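Probable branched-chain amino acid ABC transporter, amino acid binding protein (Thermus thermophilus, PDB 3LKB) binds valine and probably delivers branched-chain amino acids to an ABC transporter for uptake. Local coordinates at residues Gly332-Thr337 and Thr351-Leu356; Asn327-Gly332 and Val341-Thr346; Ser254-His259 and Gly355-Glu360; Pro100-Ser105 and Phe120-Ser125. The protein carries 2 engineered substitutions. One frame throughout, in Å; residues are numbered along the deposited sequence.

Contact 1: residues Gly332-Thr337 and Thr351-Leu356; sequences GFAVST and TGAEGL. With NA (sodium ion), chain E.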
loop_
_atom_site.group_PDB
_atom_site.type_symbol
_atom_site.label_atom_id
_atom_site.label_comp_id
_atom_site.label_asym_id
_atom_site.label_seq_id
_atom_site.Cartn_x
_atom_site.Cartn_y
_atom_site.Cartn_z
ATOM N N GLY A 332 -20.792 9.362 -16.002
ATOM C CA GLY A 332 -21.045 7.922 -16.073
ATOM C C GLY A 332 -20.253 7.111 -15.051
ATOM O O GLY A 332 -19.910 5.991 -15.304
ATOM N N PHE A 333 -19.952 7.668 -13.881
ATOM C CA PHE A 333 -19.269 6.856 -12.851
ATOM C C PHE A 333 -20.211 6.239 -11.835
ATOM O O PHE A 333 -19.977 5.107 -11.359
ATOM C CB PHE A 333 -18.186 7.640 -12.117
ATOM C CG PHE A 333 -17.021 7.952 -12.962
ATOM C CD1 PHE A 333 -16.271 6.928 -13.521
ATOM C CD2 PHE A 333 -16.657 9.251 -13.201
ATOM C CE1 PHE A 333 -15.147 7.209 -14.277
ATOM C CE2 PHE A 333 -15.543 9.552 -13.971
ATOM C CZ PHE A 333 -14.797 8.541 -14.520
ATOM N N ALA A 334 -21.277 6.965 -11.528
ATOM C CA ALA A 334 -22.230 6.542 -10.530
ATOM C C ALA A 334 -23.580 6.461 -11.171
ATOM O O ALA A 334 -23.814 7.119 -12.190
ATOM C CB ALA A 334 -22.268 7.551 -9.346
ATOM N N VAL A 335 -24.469 5.700 -10.547
ATOM C CA VAL A 335 -25.812 5.476 -11.028
ATOM C C VAL A 335 -26.681 6.737 -10.862
ATOM O O VAL A 335 -26.295 7.660 -10.170
ATOM C CB VAL A 335 -26.457 4.287 -10.272
ATOM C CG1 VAL A 335 -25.676 3.051 -10.480
ATOM C CG2 VAL A 335 -26.593 4.572 -8.769
ATOM N N SER A 336 -27.820 6.794 -11.532
ATOM C CA SER A 336 -28.786 7.862 -11.312
ATOM C C SER A 336 -30.203 7.276 -11.153
ATOM O O SER A 336 -30.503 6.181 -11.686
ATOM C CB SER A 336 -28.697 8.904 -12.431
ATOM O OG SER A 336 -28.768 8.289 -13.693
ATOM N N THR A 337 -31.064 7.908 -10.363
ATOM C CA THR A 337 -32.456 7.395 -10.308
ATOM C C THR A 337 -33.165 7.624 -11.659
ATOM O O THR A 337 -32.674 8.390 -12.492
ATOM C CB THR A 337 -33.227 7.981 -9.169
ATOM O OG1 THR A 337 -33.249 9.405 -9.322
ATOM C CG2 THR A 337 -32.527 7.623 -7.836
ATOM N N THR A 351 -25.084 16.321 -1.767
ATOM C CA THR A 351 -24.788 14.941 -2.120
ATOM C C THR A 351 -24.890 14.795 -3.604
ATOM O O THR A 351 -25.925 15.098 -4.139
ATOM C CB THR A 351 -25.782 13.945 -1.464
ATOM O OG1 THR A 351 -25.588 13.995 -0.050
ATOM C CG2 THR A 351 -25.475 12.546 -1.919
ATOM N N GLY A 352 -23.847 14.311 -4.279
ATOM C CA GLY A 352 -23.862 14.287 -5.747
ATOM C C GLY A 352 -24.798 13.237 -6.359
ATOM O O GLY A 352 -25.899 13.555 -6.775
ATOM N N ALA A 353 -24.359 11.995 -6.372
ATOM C CA ALA A 353 -25.181 10.883 -6.764
ATOM C C ALA A 353 -26.002 10.387 -5.575
ATOM O O ALA A 353 -25.522 9.613 -4.750
ATOM C CB ALA A 353 -24.281 9.765 -7.263
ATOM N N GLU A 354 -27.252 10.808 -5.503
ATOM C CA GLU A 354 -28.103 10.457 -4.383
ATOM C C GLU A 354 -28.675 9.013 -4.450
ATOM O O GLU A 354 -29.227 8.511 -3.463
ATOM C CB GLU A 354 -29.204 11.535 -4.203
ATOM C CG GLU A 354 -30.376 11.518 -5.201
ATOM C CD GLU A 354 -30.020 11.851 -6.680
ATOM O OE1 GLU A 354 -28.901 12.382 -6.974
ATOM O OE2 GLU A 354 -30.909 11.587 -7.539
ATOM N N GLY A 355 -28.568 8.358 -5.599
ATOM C CA GLY A 355 -28.992 6.962 -5.709
ATOM C C GLY A 355 -27.892 5.950 -5.414
ATOM O O GLY A 355 -26.671 6.236 -5.527
ATOM N N LEU A 356 -28.329 4.759 -5.010
ATOM C CA LEU A 356 -27.440 3.641 -4.749
ATOM C C LEU A 356 -28.202 2.393 -5.163
ATOM O O LEU A 356 -29.404 2.483 -5.457
ATOM C CB LEU A 356 -26.985 3.591 -3.273
ATOM C CG LEU A 356 -28.045 3.668 -2.165
ATOM C CD1 LEU A 356 -28.933 2.486 -2.179
ATOM C CD2 LEU A 356 -27.376 3.757 -0.826
HETATM NA NA NA E . -27.284 15.397 -5.892
HETATM O O HOH W 1 -29.489 15.427 -5.233
#
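Glu354, which meets Thr337 across the contact, stands beside a sodium ion gripped by several oxygens, the shortest of its bonds running to Thr351 O at 2.2 Å. Gly352 O binds the metal at 2.5 Å; a water and two oxygens of Asp344 complete the site. Glu354, its chain folded back at chi2 (-66°), brings OE1 to 3.6 Å from the sodium ion, so its charge probably helps balance the metal from outside the shell. Its other oxygen, OE2, lies 3.7 Å from Thr337 OG1, the two side chains crossing at about a right angle. Thr351-Leu356, which turns a corner beside the metal, includes what appears to be one of the hinge crossings between the two lobes of a leucine-binding-protein fold. No hydrogen bond joins it directly to Gly332-Thr337; the meeting is made of small groups pressed together. Ala334 and Ala353 touch methyl to methyl, CB to CB at 3.6 Å. In Val335, with CG1 anti to the carbonyl carbon (chi1 -60°), CG2 falls between the backbone N and the carbonyl carbon and reaches the backbone of Gly355, 3.6 Å from its O. Thr337 CG2 lies 4.2 Å from Gly355 CA, where a CB on the glycine would be tight.

Contact 2: residues Asn327-Gly332 and Val341-Thr346; sequences NAFKPG and VEIDFT. With NA (sodium ion), chain E.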
loop_
_atom_site.group_PDB
_atom_site.type_symbol
_atom_site.label_atom_id
_atom_site.label_comp_id
_atom_site.label_asym_id
_atom_site.label_seq_id
_atom_site.Cartn_x
_atom_site.Cartn_y
_atom_site.Cartn_z
ATOM N N ASN A 327 -27.736 21.240 -16.289
ATOM C CA ASN A 327 -26.340 21.651 -16.123
ATOM C C ASN A 327 -25.622 20.694 -15.134
ATOM O O ASN A 327 -24.576 21.020 -14.567
ATOM C CB ASN A 327 -26.310 23.104 -15.627
ATOM C CG ASN A 327 -24.945 23.779 -15.803
ATOM O OD1 ASN A 327 -24.443 24.478 -14.887
ATOM N ND2 ASN A 327 -24.332 23.570 -16.953
ATOM N N ALA A 328 -26.194 19.509 -14.949
ATOM C CA ALA A 328 -25.601 18.510 -14.083
ATOM C C ALA A 328 -24.388 17.873 -14.764
ATOM O O ALA A 328 -24.225 17.966 -15.981
ATOM C CB ALA A 328 -26.613 17.432 -13.702
ATOM N N PHE A 329 -23.550 17.224 -13.964
ATOM C CA PHE A 329 -22.378 16.587 -14.485
ATOM C C PHE A 329 -22.670 15.081 -14.599
ATOM O O PHE A 329 -23.058 14.413 -13.629
ATOM C CB PHE A 329 -21.164 16.938 -13.589
ATOM C CG PHE A 329 -19.870 16.342 -14.035
ATOM C CD1 PHE A 329 -19.454 16.431 -15.366
ATOM C CD2 PHE A 329 -19.038 15.721 -13.106
ATOM C CE1 PHE A 329 -18.236 15.864 -15.784
ATOM C CE2 PHE A 329 -17.817 15.152 -13.485
ATOM C CZ PHE A 329 -17.417 15.219 -14.832
ATOM N N LYS A 330 -22.545 14.566 -15.815
ATOM C CA LYS A 330 -22.821 13.180 -16.047
ATOM C C LYS A 330 -21.608 12.452 -16.611
ATOM O O LYS A 330 -21.564 12.131 -17.777
ATOM C CB LYS A 330 -24.065 13.016 -16.922
ATOM C CG LYS A 330 -24.319 14.151 -17.927
ATOM C CD LYS A 330 -23.331 14.191 -19.162
ATOM C CE LYS A 330 -24.027 14.576 -20.522
ATOM N NZ LYS A 330 -24.424 13.367 -21.347
ATOM N N PRO A 331 -20.604 12.178 -15.775
ATOM C CA PRO A 331 -19.464 11.439 -16.369
ATOM C C PRO A 331 -19.733 9.922 -16.581
ATOM O O PRO A 331 -18.994 9.278 -17.286
ATOM C CB PRO A 331 -18.354 11.665 -15.354
ATOM C CG PRO A 331 -19.123 11.781 -14.006
ATOM C CD PRO A 331 -20.430 12.439 -14.330
ATOM N N GLY A 332 -20.792 9.362 -16.002
ATOM C CA GLY A 332 -21.045 7.922 -16.073
ATOM C C GLY A 332 -20.253 7.111 -15.051
ATOM O O GLY A 332 -19.910 5.991 -15.304
ATOM N N VAL A 341 -30.639 12.858 -11.945
ATOM C CA VAL A 341 -29.420 12.908 -12.742
ATOM C C VAL A 341 -28.261 12.408 -11.896
ATOM O O VAL A 341 -28.448 12.124 -10.709
ATOM C CB VAL A 341 -29.153 14.335 -13.315
ATOM C CG1 VAL A 341 -29.974 14.551 -14.599
ATOM C CG2 VAL A 341 -29.507 15.400 -12.300
ATOM N N GLU A 342 -27.077 12.294 -12.503
ATOM C CA GLU A 342 -25.932 11.687 -11.849
ATOM C C GLU A 342 -25.323 12.633 -10.809
ATOM O O GLU A 342 -25.613 12.513 -9.628
ATOM C CB GLU A 342 -24.886 11.238 -12.860
ATOM C CG GLU A 342 -23.808 10.306 -12.285
ATOM C CD GLU A 342 -22.671 10.034 -13.291
ATOM O OE1 GLU A 342 -22.897 10.240 -14.524
ATOM O OE2 GLU A 342 -21.556 9.611 -12.858
ATOM N N ILE A 343 -24.488 13.563 -11.227
ATOM C CA ILE A 343 -23.879 14.444 -10.237
ATOM C C ILE A 343 -24.537 15.819 -10.204
ATOM O O ILE A 343 -24.348 16.602 -11.104
ATOM C CB ILE A 343 -22.351 14.616 -10.459
ATOM C CG1 ILE A 343 -21.651 13.260 -10.629
ATOM C CG2 ILE A 343 -21.752 15.403 -9.314
ATOM C CD1 ILE A 343 -21.758 12.343 -9.387
ATOM N N ASP A 344 -25.286 16.106 -9.159
ATOM C CA ASP A 344 -25.929 17.391 -9.024
ATOM C C ASP A 344 -25.865 17.906 -7.593
ATOM O O ASP A 344 -26.121 17.142 -6.628
ATOM C CB ASP A 344 -27.379 17.413 -9.604
ATOM C CG ASP A 344 -28.329 16.410 -8.932
ATOM O OD1 ASP A 344 -27.901 15.428 -8.243
ATOM O OD2 ASP A 344 -29.552 16.605 -9.101
ATOM N N PHE A 345 -25.453 19.177 -7.478
ATOM C CA PHE A 345 -25.342 19.870 -6.216
ATOM C C PHE A 345 -26.098 21.205 -6.290
ATOM O O PHE A 345 -26.297 21.755 -7.367
ATOM C CB PHE A 345 -23.873 20.216 -5.945
ATOM C CG PHE A 345 -22.954 19.022 -5.818
ATOM C CD1 PHE A 345 -23.041 18.177 -4.730
ATOM C CD2 PHE A 345 -21.982 18.775 -6.775
ATOM C CE1 PHE A 345 -22.200 17.088 -4.600
ATOM C CE2 PHE A 345 -21.114 17.663 -6.644
ATOM C CZ PHE A 345 -21.224 16.849 -5.556
ATOM N N THR A 346 -26.505 21.710 -5.134
ATOM C CA THR A 346 -26.974 23.051 -5.021
ATOM C C THR A 346 -26.442 23.529 -3.687
ATOM O O THR A 346 -25.884 22.737 -2.922
ATOM C CB THR A 346 -28.529 23.145 -4.917
ATOM O OG1 THR A 346 -28.954 22.609 -3.649
ATOM C CG2 THR A 346 -29.255 22.483 -6.112
HETATM NA NA NA E . -27.284 15.397 -5.892
HETATM O O HOH W 1 -29.489 15.427 -5.233
#
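A single antiparallel beta bridge, reinforced by a carboxylate, pairs Asn327-Gly332 with Val341-Thr346 in the long loop between helix 313-321 and strand 357-362. Phe329 and Ile343 form its hydrogen-bonded pair: Phe329 N reaches Ile343 O at 3.0 Å, and Ile343 N returns to Phe329 O at 2.9 Å. Ala328 CB packs on Val341 CG2 at 3.8 Å, and Pro331 CD rests 4.0 Å from Ile343 CG1, the same CD standing over the centre of the Phe329 ring. Beyond the bridge, Glu342 runs out extended with CG anti to its backbone N (chi1 -167°), which carries the carboxylate obliquely across the Pro331 ring, with OE1 near CD. There OE1 accepts Gly332 N at 2.7 Å through its syn lone pair, and OE2 takes the amides of Phe333 and Ala334, so three successive N-H groups are satisfied by one buried side chain. With an alanine in place of Glu342, these amides would probably lose their shared acceptor and the turn at Gly332 would be less firmly set. Two residues on, Asp344 turns to the sodium site. Ile343 leans on Leu292 and Ile296 of helix 285-308, Phe329 lies on Glu299 of that helix, and Phe345 meets the Phe120 ring edge-to-face beside strand 121-123.

Contact 3: residues Ser254-His259 and Gly355-Glu360; sequences SFYMAH and GLRILE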
loop_
_atom_site.group_PDB
_atom_site.type_symbol
_atom_site.label_atom_id
_atom_site.label_comp_id
_atom_site.label_asym_id
_atom_site.label_seq_id
_atom_site.Cartn_x
_atom_site.Cartn_y
_atom_site.Cartn_z
ATOM N N SER A 254 -23.088 3.356 -4.736
ATOM C CA SER A 254 -23.577 4.209 -5.797
ATOM C C SER A 254 -22.920 4.036 -7.164
ATOM O O SER A 254 -23.341 4.556 -8.117
ATOM C CB SER A 254 -23.425 5.669 -5.398
ATOM O OG SER A 254 -24.370 6.072 -4.526
ATOM N N PHE A 255 -21.846 3.312 -7.195
ATOM C CA PHE A 255 -21.046 3.162 -8.413
ATOM C C PHE A 255 -21.547 2.103 -9.388
ATOM O O PHE A 255 -22.255 1.176 -9.005
ATOM C CB PHE A 255 -19.553 2.956 -8.076
ATOM C CG PHE A 255 -18.935 4.167 -7.400
ATOM C CD1 PHE A 255 -18.937 4.278 -5.997
ATOM C CD2 PHE A 255 -18.447 5.248 -8.169
ATOM C CE1 PHE A 255 -18.437 5.435 -5.374
ATOM C CE2 PHE A 255 -17.921 6.414 -7.552
ATOM C CZ PHE A 255 -17.916 6.507 -6.161
ATOM N N TYR A 256 -21.220 2.303 -10.667
ATOM C CA TYR A 256 -21.301 1.280 -11.678
ATOM C C TYR A 256 -20.169 0.287 -11.436
ATOM O O TYR A 256 -19.106 0.658 -10.860
ATOM C CB TYR A 256 -21.092 1.928 -13.054
ATOM C CG TYR A 256 -22.286 2.672 -13.551
ATOM C CD1 TYR A 256 -23.471 1.993 -13.828
ATOM C CD2 TYR A 256 -22.260 4.042 -13.747
ATOM C CE1 TYR A 256 -24.586 2.645 -14.284
ATOM C CE2 TYR A 256 -23.408 4.719 -14.226
ATOM C CZ TYR A 256 -24.551 4.003 -14.471
ATOM O OH TYR A 256 -25.707 4.585 -14.931
ATOM N N MET A 257 -20.381 -0.954 -11.891
ATOM C CA MET A 257 -19.350 -1.975 -11.868
ATOM C C MET A 257 -18.495 -1.949 -13.108
ATOM O O MET A 257 -18.899 -1.433 -14.172
ATOM C CB MET A 257 -19.962 -3.351 -11.749
ATOM C CG MET A 257 -20.931 -3.530 -10.571
ATOM S SD MET A 257 -20.040 -3.325 -8.995
ATOM C CE MET A 257 -21.407 -3.176 -7.952
ATOM N N ALA A 258 -17.338 -2.573 -12.974
ATOM C CA ALA A 258 -16.368 -2.700 -14.039
ATOM C C ALA A 258 -16.934 -3.442 -15.267
ATOM O O ALA A 258 -16.433 -3.257 -16.391
ATOM C CB ALA A 258 -15.128 -3.411 -13.516
ATOM N N HIS A 259 -17.988 -4.225 -15.066
ATOM C CA HIS A 259 -18.516 -5.019 -16.147
ATOM C C HIS A 259 -19.716 -4.385 -16.786
ATOM O O HIS A 259 -20.257 -4.933 -17.726
ATOM C CB HIS A 259 -18.825 -6.461 -15.697
ATOM C CG HIS A 259 -19.961 -6.564 -14.725
ATOM N ND1 HIS A 259 -19.772 -6.575 -13.355
ATOM C CD2 HIS A 259 -21.299 -6.685 -14.923
ATOM C CE1 HIS A 259 -20.947 -6.690 -12.755
ATOM N NE2 HIS A 259 -21.886 -6.763 -13.680
ATOM N N GLY A 355 -28.568 8.358 -5.599
ATOM C CA GLY A 355 -28.992 6.962 -5.709
ATOM C C GLY A 355 -27.892 5.950 -5.414
ATOM O O GLY A 355 -26.671 6.236 -5.527
ATOM N N LEU A 356 -28.329 4.759 -5.010
ATOM C CA LEU A 356 -27.440 3.641 -4.749
ATOM C C LEU A 356 -28.202 2.393 -5.163
ATOM O O LEU A 356 -29.404 2.483 -5.457
ATOM C CB LEU A 356 -26.985 3.591 -3.273
ATOM C CG LEU A 356 -28.045 3.668 -2.165
ATOM C CD1 LEU A 356 -28.933 2.486 -2.179
ATOM C CD2 LEU A 356 -27.376 3.757 -0.826
ATOM N N ARG A 357 -27.502 1.265 -5.238
ATOM C CA ARG A 357 -28.149 -0.020 -5.420
ATOM C C ARG A 357 -27.565 -1.008 -4.419
ATOM O O ARG A 357 -26.534 -0.738 -3.782
ATOM C CB ARG A 357 -27.890 -0.583 -6.847
ATOM C CG ARG A 357 -28.163 0.347 -8.037
ATOM C CD ARG A 357 -27.767 -0.327 -9.319
ATOM N NE ARG A 357 -26.325 -0.266 -9.559
ATOM C CZ ARG A 357 -25.709 -0.754 -10.641
ATOM N NH1 ARG A 357 -26.432 -1.352 -11.599
ATOM N NH2 ARG A 357 -24.371 -0.656 -10.756
ATOM N N ILE A 358 -28.252 -2.131 -4.247
ATOM C CA ILE A 358 -27.673 -3.274 -3.587
ATOM C C ILE A 358 -27.227 -4.263 -4.669
ATOM O O ILE A 358 -27.975 -4.576 -5.613
ATOM C CB ILE A 358 -28.693 -3.951 -2.639
ATOM C CG1 ILE A 358 -29.377 -2.935 -1.693
ATOM C CG2 ILE A 358 -28.136 -5.183 -1.915
ATOM C CD1 ILE A 358 -28.504 -2.167 -0.888
ATOM N N LEU A 359 -25.991 -4.740 -4.551
ATOM C CA LEU A 359 -25.481 -5.752 -5.478
ATOM C C LEU A 359 -25.174 -7.023 -4.688
ATOM O O LEU A 359 -24.886 -6.946 -3.489
ATOM C CB LEU A 359 -24.250 -5.254 -6.248
ATOM C CG LEU A 359 -24.499 -3.881 -6.942
ATOM C CD1 LEU A 359 -24.130 -2.646 -6.155
ATOM C CD2 LEU A 359 -23.884 -3.762 -8.300
ATOM N N GLU A 360 -25.267 -8.183 -5.347
ATOM C CA GLU A 360 -24.978 -9.444 -4.725
ATOM C C GLU A 360 -23.805 -10.079 -5.442
ATOM O O GLU A 360 -23.781 -10.104 -6.684
ATOM C CB GLU A 360 -26.186 -10.379 -4.816
ATOM C CG GLU A 360 -25.872 -11.761 -4.181
ATOM C CD GLU A 360 -27.022 -12.750 -4.159
ATOM O OE1 GLU A 360 -28.124 -12.490 -4.696
ATOM O OE2 GLU A 360 -26.815 -13.835 -3.605
HETATM O O HOH W 2 -24.678 0.850 -7.799
#
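Where strands 250-253 and 357-362 lie antiparallel in the mixed sheet of the second lobe, Ser254-His259 leaves the end of one as Gly355-Glu360 enters the other, next to what is probably one of the hinge crossings. Ser254 OG donates to Gly355 O at 2.5 Å, coming in tilted 22° from the carbonyl plane. Phe255 O is held twice by Arg357. Its NH2 makes a weak direct bond at 3.3 Å, lying with the carbonyl oxygen at the guanidinium edge, and a water bridges the rest, donating to Phe255 O at 2.7 Å and accepting from Arg357 NE at 2.7 Å. A bend at chi3 (-80°) swings the guanidinium up to this carbonyl. The Tyr256 ring stands across it, the planes 74° apart, with CD1 of Tyr256 4.2 Å from Arg357 NH2. Met257 and Leu359 reach toward each other end to end, although the modelled approach of their methyls is too close to be trusted. Glu260 completes the arginine's surroundings with a salt bridge to NH2 and also accepts Met257 N. Its carboxylate probably offsets the cost of burying the positive charge, while the carbonyl and the water limit how the guanidinium can rotate.

Contact 4: residues Pro100-Ser105 and Phe120-Ser125; sequences PTIPAS and FLPTTS. With VAL (valine), chain C.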
loop_
_atom_site.group_PDB
_atom_site.type_symbol
_atom_site.label_atom_id
_atom_site.label_comp_id
_atom_site.label_asym_id
_atom_site.label_seq_id
_atom_site.Cartn_x
_atom_site.Cartn_y
_atom_site.Cartn_z
ATOM N N PRO A 100 -14.039 24.612 -1.084
ATOM C CA PRO A 100 -14.822 23.404 -1.436
ATOM C C PRO A 100 -14.010 22.151 -1.281
ATOM O O PRO A 100 -12.879 22.106 -1.732
ATOM C CB PRO A 100 -15.143 23.603 -2.915
ATOM C CG PRO A 100 -15.104 25.073 -3.113
ATOM C CD PRO A 100 -13.990 25.573 -2.200
ATOM N N THR A 101 -14.599 21.129 -0.687
ATOM C CA THR A 101 -13.871 19.942 -0.279
ATOM C C THR A 101 -14.668 18.765 -0.681
ATOM O O THR A 101 -15.854 18.666 -0.299
ATOM C CB THR A 101 -13.706 19.935 1.242
ATOM O OG1 THR A 101 -12.796 20.974 1.569
ATOM C CG2 THR A 101 -13.146 18.627 1.775
ATOM N N ILE A 102 -14.057 17.886 -1.461
ATOM C CA ILE A 102 -14.750 16.701 -1.924
ATOM C C ILE A 102 -14.083 15.495 -1.280
ATOM O O ILE A 102 -12.970 15.137 -1.674
ATOM C CB ILE A 102 -14.651 16.584 -3.451
ATOM C CG1 ILE A 102 -15.177 17.876 -4.076
ATOM C CG2 ILE A 102 -15.351 15.309 -3.940
ATOM C CD1 ILE A 102 -14.861 18.040 -5.595
ATOM N N PRO A 103 -14.733 14.883 -0.268
ATOM C CA PRO A 103 -14.168 13.752 0.470
ATOM C C PRO A 103 -14.444 12.357 -0.135
ATOM O O PRO A 103 -15.487 12.127 -0.732
ATOM C CB PRO A 103 -14.865 13.851 1.835
ATOM C CG PRO A 103 -15.804 14.992 1.771
ATOM C CD PRO A 103 -15.997 15.323 0.343
ATOM N N ALA A 104 -13.483 11.452 0.031
ATOM C CA ALA A 104 -13.713 10.016 -0.116
ATOM C C ALA A 104 -14.611 9.476 0.994
ATOM O O ALA A 104 -15.282 8.504 0.802
ATOM C CB ALA A 104 -12.389 9.268 -0.097
ATOM N N SER A 105 -14.535 10.075 2.176
ATOM C CA SER A 105 -15.398 9.714 3.262
ATOM C C SER A 105 -16.832 10.028 2.836
ATOM O O SER A 105 -17.108 11.115 2.313
ATOM C CB SER A 105 -15.103 10.601 4.477
ATOM O OG SER A 105 -16.145 10.477 5.433
ATOM N N PHE A 120 -18.664 18.704 -0.109
ATOM C CA PHE A 120 -19.588 18.064 -1.044
ATOM C C PHE A 120 -19.289 16.605 -1.210
ATOM O O PHE A 120 -18.215 16.248 -1.637
ATOM C CB PHE A 120 -19.578 18.762 -2.411
ATOM C CG PHE A 120 -20.023 20.176 -2.351
ATOM C CD1 PHE A 120 -19.115 21.195 -2.061
ATOM C CD2 PHE A 120 -21.353 20.492 -2.536
ATOM C CE1 PHE A 120 -19.557 22.512 -1.940
ATOM C CE2 PHE A 120 -21.804 21.805 -2.464
ATOM C CZ PHE A 120 -20.905 22.820 -2.165
ATOM N N LEU A 121 -20.273 15.770 -0.858
ATOM C CA LEU A 121 -20.193 14.326 -0.944
ATOM C C LEU A 121 -20.490 13.902 -2.380
ATOM O O LEU A 121 -21.528 14.286 -2.921
ATOM C CB LEU A 121 -21.226 13.733 0.007
ATOM C CG LEU A 121 -20.707 13.266 1.356
ATOM C CD1 LEU A 121 -19.564 14.106 1.855
ATOM C CD2 LEU A 121 -21.785 13.162 2.402
ATOM N N PRO A 122 -19.569 13.150 -3.017
ATOM C CA PRO A 122 -19.814 12.731 -4.390
ATOM C C PRO A 122 -20.943 11.724 -4.455
ATOM O O PRO A 122 -21.667 11.729 -5.429
ATOM C CB PRO A 122 -18.492 12.067 -4.810
ATOM C CG PRO A 122 -17.494 12.609 -3.953
ATOM C CD PRO A 122 -18.194 12.815 -2.606
ATOM N N THR A 123 -21.112 10.895 -3.414
ATOM C CA THR A 123 -22.181 9.869 -3.436
ATOM C C THR A 123 -22.958 9.720 -2.138
ATOM O O THR A 123 -22.713 10.411 -1.167
ATOM C CB THR A 123 -21.665 8.453 -3.836
ATOM O OG1 THR A 123 -21.010 7.820 -2.721
ATOM C CG2 THR A 123 -20.749 8.484 -5.054
ATOM N N THR A 124 -23.875 8.765 -2.111
ATOM C CA THR A 124 -24.620 8.463 -0.890
ATOM C C THR A 124 -23.738 8.259 0.343
ATOM O O THR A 124 -22.552 7.937 0.233
ATOM C CB THR A 124 -25.493 7.211 -1.056
ATOM O OG1 THR A 124 -24.658 6.070 -1.378
ATOM C CG2 THR A 124 -26.563 7.465 -2.137
ATOM N N SER A 125 -24.327 8.444 1.521
ATOM C CA SER A 125 -23.569 8.429 2.760
ATOM C C SER A 125 -23.503 6.987 3.274
ATOM O O SER A 125 -24.282 6.135 2.807
ATOM C CB SER A 125 -24.243 9.344 3.777
ATOM O OG SER A 125 -25.510 8.832 4.182
HETATM N N VAL C . -12.011 4.798 4.693
HETATM C CA VAL C . -12.932 5.992 4.558
HETATM C C VAL C . -12.384 7.102 3.731
HETATM O O VAL C . -12.701 7.063 2.562
HETATM C CB VAL C . -13.299 6.631 5.878
HETATM C CG1 VAL C . -12.160 7.251 6.528
HETATM C CG2 VAL C . -14.264 7.611 5.626
#
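Thr101 O takes the backbone N-H of Phe120 at 2.8 Å, nearly straight at 171°, the one classical hydrogen bond between Pro100-Ser105 and Phe120-Ser125. Ile102 follows with a weaker link, its CA 3.5 Å from Phe120 O in a CA-H...O contact. With CG1 of Ile102 beside the backbone N (chi1 -55°), CG2 lies anti to that N and presses on the Pro122 ring, CG2 to CG at 3.4 Å. Neither Pro103 nor Pro122 has an N-H to continue the ladder: Pro103 CD comes to 3.1 Å from Phe120 O, and Pro122 CD to 3.4 Å from Pro103 O. Pro103 CG also meets Leu121 CD1 at 3.9 Å, the two side chains crossing at about a right angle. A glycine in place of Pro122 would probably open a gap beside Ile102 CG2 and Pro103 O where the ring now fits. Ala104 and Ser105 then reach the ligand pocket. Ala104 O is bonded to Tyr232, and Ser105 CB touches CG2 of the bound valine at 3.3 Å, while its hydroxyl is held by Thr84 and His107. Strand 101-103 runs parallel to strand 79-81, bonding to it on its other edge; Ile102 and Pro122 pack on helix 285-308, Phe120 and Pro100 meet helix 313-321, and Ser125 N-caps helix 126-140, whose start lies just beyond what is probably another hinge crossing.

Contact 4 is the innermost of the four, its centre about 7 Å from the centre of the chain, and contact 2 the most peripheral, its centre about 17 Å from that point and only partly buried. Contacts 1 and 3 lie between, both buried and sharing Gly355 and Leu356. Contacts 1 and 2 share Gly332 and meet at one sodium ion, each supplying oxygens. Their chemistry differs with their place: contact 4 is chiefly apolar proline packing beside the ligand, contact 1 small-residue packing without a hydrogen bond between its two segments, contact 2 a backbone bridge with a buried carboxylate, and contact 3 a charged arginine with water. Thr124 and Ser254 tie contact 4 to contact 3 at the probable hinge region.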